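Local coordinates for TouB protein (Pseudomonas stutzeri, PDB 2INC) that is a small ubiquitin-like component of the toluene o-xylene monooxygenase system and probably takes part in its oxidation of aromatic substrates, at residues R62-V66 against S67-L71; H35-N38 against R39-P43. All blocks are in the same frame, centred on the assembly; numbering follows the deposited sequence.

Interaction 1 of 2, residues R62-V66 against S67-L71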
loop_
_atom_site.group_PDB
_atom_site.type_symbol
_atom_site.label_atom_id
_atom_site.label_comp_id
_atom_site.label_asym_id
_atom_site.label_seq_id
_atom_site.Cartn_x
_atom_site.Cartn_y
_atom_site.Cartn_z
ATOM N N ARG C 62 21.762 52.579 -43.850
ATOM C CA ARG C 62 22.714 52.458 -42.729
ATOM C C ARG C 62 22.738 53.683 -41.841
ATOM O O ARG C 62 22.870 53.560 -40.631
ATOM C CB ARG C 62 24.145 52.106 -43.208
ATOM C CG ARG C 62 24.225 50.768 -43.929
ATOM C CD ARG C 62 25.608 50.453 -44.430
ATOM N NE ARG C 62 26.538 50.388 -43.315
ATOM C CZ ARG C 62 27.831 50.072 -43.426
ATOM N NH1 ARG C 62 28.332 49.803 -44.613
ATOM N NH2 ARG C 62 28.619 50.020 -42.347
ATOM N N GLY C 63 22.585 54.870 -42.438
ATOM C CA GLY C 63 22.825 56.145 -41.739
ATOM C C GLY C 63 21.592 56.788 -41.121
ATOM O O GLY C 63 21.694 57.686 -40.265
ATOM N N MET C 64 20.433 56.296 -41.551
ATOM C CA MET C 64 19.130 56.708 -41.039
ATOM C C MET C 64 19.081 56.569 -39.522
ATOM O O MET C 64 19.582 55.566 -38.968
ATOM C CB MET C 64 18.083 55.851 -41.740
ATOM C CG MET C 64 17.023 55.307 -40.848
ATOM S SD MET C 64 15.386 55.832 -41.312
ATOM C CE MET C 64 15.030 55.008 -42.861
ATOM N N ILE C 65 18.537 57.569 -38.831
ATOM C CA ILE C 65 18.520 57.501 -37.359
ATOM C C ILE C 65 17.135 57.079 -36.821
ATOM O O ILE C 65 16.103 57.259 -37.498
ATOM C CB ILE C 65 19.080 58.796 -36.624
ATOM C CG1 ILE C 65 18.043 59.909 -36.526
ATOM C CG2 ILE C 65 20.375 59.306 -37.298
ATOM C CD1 ILE C 65 18.198 60.791 -35.295
ATOM N N VAL C 66 17.143 56.494 -35.623
ATOM C CA VAL C 66 15.942 55.856 -35.046
ATOM C C VAL C 66 14.787 56.855 -35.019
ATOM O O VAL C 66 13.681 56.528 -35.453
ATOM C CB VAL C 66 16.199 55.334 -33.606
ATOM C CG1 VAL C 66 14.865 55.077 -32.872
ATOM C CG2 VAL C 66 17.046 54.082 -33.640
ATOM N N SER C 67 15.096 58.072 -34.535
ATOM C CA SER C 67 14.197 59.245 -34.492
ATOM C C SER C 67 13.392 59.470 -35.771
ATOM O O SER C 67 12.265 59.994 -35.721
ATOM C CB SER C 67 15.037 60.497 -34.254
ATOM O OG SER C 67 14.386 61.410 -33.399
ATOM N N ASP C 68 13.967 59.068 -36.903
ATOM C CA ASP C 68 13.384 59.301 -38.224
ATOM C C ASP C 68 12.765 58.055 -38.822
ATOM O O ASP C 68 12.275 58.073 -39.965
ATOM C CB ASP C 68 14.475 59.826 -39.181
ATOM C CG ASP C 68 15.117 61.132 -38.684
ATOM O OD1 ASP C 68 14.380 61.981 -38.136
ATOM O OD2 ASP C 68 16.354 61.313 -38.840
ATOM N N ALA C 69 12.814 56.948 -38.078
ATOM C CA ALA C 69 12.431 55.651 -38.665
ATOM C C ALA C 69 10.917 55.374 -38.594
ATOM O O ALA C 69 10.404 54.486 -39.317
ATOM C CB ALA C 69 13.277 54.481 -38.057
ATOM N N GLY C 70 10.207 56.120 -37.740
ATOM C CA GLY C 70 8.747 55.938 -37.619
ATOM C C GLY C 70 8.411 54.600 -36.956
ATOM O O GLY C 70 7.499 53.889 -37.366
ATOM N N LEU C 71 9.170 54.265 -35.922
ATOM C CA LEU C 71 9.006 53.001 -35.230
ATOM C C LEU C 71 7.983 53.177 -34.123
ATOM O O LEU C 71 7.957 54.223 -33.439
ATOM C CB LEU C 71 10.342 52.563 -34.627
ATOM C CG LEU C 71 11.551 52.370 -35.562
ATOM C CD1 LEU C 71 12.766 51.944 -34.711
ATOM C CD2 LEU C 71 11.285 51.420 -36.748
HETATM O O HOH W 1 10.944 55.925 -34.789
#
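Ile65 and Asp68 meet at the start of a compact double turn, where both backbone and side chains close the gap. The amide of Asp68 donates to Ile65 O at 2.9 Å, and one residue further on Ala69 N reaches Val66 O at 2.8 Å. A chi1 of 82° places CG1 of Ile65 between its own backbone N and carbonyl carbon, on the Asp68 side, and CG1 lies 3.2 Å from OD2 of Asp68, the two side chains meeting at a slant. Its CD1 makes a tight approach to Ser67 CB at 3.3 Å, closer than carbons usually pack, and the two outer carbons of Ile65 thus touch the two polar residues in turn. The sulfur of Met64, carried on a bent chain, lies beside the Ala69 methyl, SD to CB 4.1 Å. Val66 CG1 meets Leu71 CD1, the two side chains crossing at about a right angle. Water 1 closes the far end of the turn: it donates to Val66 O and accepts from Leu71 N at 2.7 Å, so the carbonyl of Val66 is gripped both by an amide and by solvent.

Further out, Val66 packs on Val28 and Phe2, Leu71 on Phe2 and Ile4, and Met64 on Met25, which ties the turn to helix 25-33 and strand 2-8. Arg62 adds a salt bridge to Asp26. Two overlapping type I turns, followed by Gly70 with positive phi, lie in the loop between strand 59-60 and strand 76-82; in ubiquitin the corresponding loop holds a short 3-10 turn, and the arrangement here is consistent with that fold.

Interaction 2 of 2, residues H35-N38 against R39-P43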
loop_
_atom_site.group_PDB
_atom_site.type_symbol
_atom_site.label_atom_id
_atom_site.label_comp_id
_atom_site.label_asym_id
_atom_site.label_seq_id
_atom_site.Cartn_x
_atom_site.Cartn_y
_atom_site.Cartn_z
ATOM N N HIS C 35 23.967 40.968 -28.422
ATOM C CA HIS C 35 23.142 39.967 -27.739
ATOM C C HIS C 35 23.015 38.688 -28.554
ATOM O O HIS C 35 22.297 37.768 -28.134
ATOM C CB HIS C 35 21.758 40.543 -27.410
ATOM C CG HIS C 35 21.798 41.625 -26.379
ATOM N ND1 HIS C 35 22.107 41.389 -25.052
ATOM C CD2 HIS C 35 21.614 42.963 -26.489
ATOM C CE1 HIS C 35 22.112 42.536 -24.392
ATOM N NE2 HIS C 35 21.817 43.505 -25.240
ATOM N N SER C 36 23.717 38.598 -29.689
ATOM C CA SER C 36 23.581 37.445 -30.592
ATOM C C SER C 36 24.903 36.942 -31.161
ATOM O O SER C 36 25.200 35.747 -31.049
ATOM C CB SER C 36 22.641 37.771 -31.733
ATOM O OG SER C 36 21.357 38.162 -31.222
ATOM N N ILE C 37 25.696 37.847 -31.764
ATOM C CA ILE C 37 26.992 37.455 -32.373
ATOM C C ILE C 37 27.923 36.962 -31.263
ATOM O O ILE C 37 28.027 37.613 -30.196
ATOM C CB ILE C 37 27.653 38.614 -33.201
ATOM C CG1 ILE C 37 26.770 39.072 -34.380
ATOM C CG2 ILE C 37 29.139 38.246 -33.648
ATOM C CD1 ILE C 37 26.646 38.082 -35.541
ATOM N N ASN C 38 28.586 35.822 -31.498
ATOM C CA ASN C 38 29.442 35.230 -30.470
ATOM C C ASN C 38 28.683 34.739 -29.219
ATOM O O ASN C 38 29.304 34.411 -28.199
ATOM C CB ASN C 38 30.561 36.199 -30.044
ATOM C CG ASN C 38 31.630 36.326 -31.107
ATOM O OD1 ASN C 38 32.066 35.308 -31.694
ATOM N ND2 ASN C 38 32.024 37.568 -31.405
ATOM N N ARG C 39 27.354 34.685 -29.328
ATOM C CA ARG C 39 26.535 34.095 -28.284
ATOM C C ARG C 39 26.063 32.646 -28.527
ATOM O O ARG C 39 26.371 31.838 -27.685
ATOM C CB ARG C 39 25.501 35.090 -27.705
ATOM C CG ARG C 39 26.147 36.107 -26.707
ATOM C CD ARG C 39 25.104 37.070 -26.089
ATOM N NE ARG C 39 25.739 38.158 -25.350
ATOM C CZ ARG C 39 26.012 38.119 -24.047
ATOM N NH1 ARG C 39 25.720 37.047 -23.336
ATOM N NH2 ARG C 39 26.597 39.150 -23.452
ATOM N N ARG C 40 25.235 32.871 -29.540
ATOM C CA ARG C 40 24.667 32.162 -30.507
ATOM C C ARG C 40 24.747 32.349 -32.017
ATOM O O ARG C 40 24.181 31.573 -32.620
ATOM C CB ARG C 40 23.257 32.120 -30.186
ATOM C CG ARG C 40 22.973 31.723 -28.948
ATOM C CD ARG C 40 21.491 31.941 -28.565
ATOM N NE ARG C 40 21.496 32.775 -27.435
ATOM C CZ ARG C 40 21.084 33.977 -27.325
ATOM N NH1 ARG C 40 20.409 34.614 -28.218
ATOM N NH2 ARG C 40 21.237 34.385 -26.227
ATOM N N VAL C 41 25.390 33.308 -32.642
ATOM C CA VAL C 41 25.536 33.383 -34.085
ATOM C C VAL C 41 27.032 33.665 -34.309
ATOM O O VAL C 41 27.650 34.422 -33.525
ATOM C CB VAL C 41 24.675 34.530 -34.654
ATOM C CG1 VAL C 41 24.777 34.552 -36.165
ATOM C CG2 VAL C 41 23.212 34.378 -34.220
ATOM N N HIS C 42 27.622 33.019 -35.325
ATOM C CA HIS C 42 29.042 33.261 -35.676
ATOM C C HIS C 42 29.108 34.575 -36.428
ATOM O O HIS C 42 28.208 34.863 -37.202
ATOM C CB HIS C 42 29.602 32.191 -36.613
ATOM C CG HIS C 42 29.578 30.794 -36.067
ATOM N ND1 HIS C 42 28.552 29.906 -36.338
ATOM C CD2 HIS C 42 30.463 30.124 -35.285
ATOM C CE1 HIS C 42 28.809 28.749 -35.747
ATOM N NE2 HIS C 42 29.958 28.857 -35.096
ATOM N N PRO C 43 30.195 35.358 -36.233
ATOM C CA PRO C 43 30.467 36.558 -37.053
ATOM C C PRO C 43 30.470 36.268 -38.565
ATOM O O PRO C 43 30.719 35.117 -38.997
ATOM C CB PRO C 43 31.881 36.957 -36.639
ATOM C CG PRO C 43 32.065 36.387 -35.249
ATOM C CD PRO C 43 31.240 35.123 -35.210
HETATM O O HOH W 2 21.400 36.802 -25.556
#
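Ile37 lays its CG2 against the ring of Pro43, CG2 to CG 3.8 Å, while its other branch carries CD1 to Val41 CG1 at 4.0 Å. With CG2 anti to the backbone N and CG1 beside it (chi1 -61°), the two branches divide between the two partners. The amide oxygen OD1 of Asn38 comes up to the same proline, 3.6 Å from Pro43 CD. Ser36 O accepts from three amides, Arg39 N, Arg40 N and Val41 N, the last at 2.9 Å. Asn38 N donates to Val41 O at 2.6 Å, and together with the Val41 N to Ser36 O bond this makes Ile37 and Val41 a single beta bridge. Asn38, with positive phi, takes the third position of a type II turn from Ser36 to Arg39.

The extended chain of Arg39 runs past the backbone of His35, its CD 3.5 Å from His35 O, so that NE bonds to Tyr34 O and the guanidinium reaches an acidic side chain of another protein chain. A leucine in its place would probably leave that acid without its charged mate and Tyr34 O without this donor. Water 2 links His35 O to NH2 of Arg40, while NH1 of the same guanidinium makes a salt bridge with Asp11. The turn follows helix 25-33, with Ile37 and Ser36 on Phe8 of strand 2-8 and His35 against Gln15 and Val17 of strand 14-19.

Interactions 1 and 2 both turn the chain round a shared carbonyl, Val66 O with one amide and a water, Ser36 O with three amides. Interaction 2 comes first along the chain and interaction 1 follows; their centres lie 24 Å apart, on opposite sides of the chain's centre, and their nearest atoms stay about 14 Å from each other. Two elements connect them. Helix 25-33 packs its start on residues 62-71 and leads into residues 35-43, while strand 2-8 offers Phe2 and Ile4 to interaction 1 and Phe8 to interaction 2. Their surroundings differ: His35, Arg39, Arg40 and His42 meet another protein chain, whereas no other chain of the assembly touches residues 62-71.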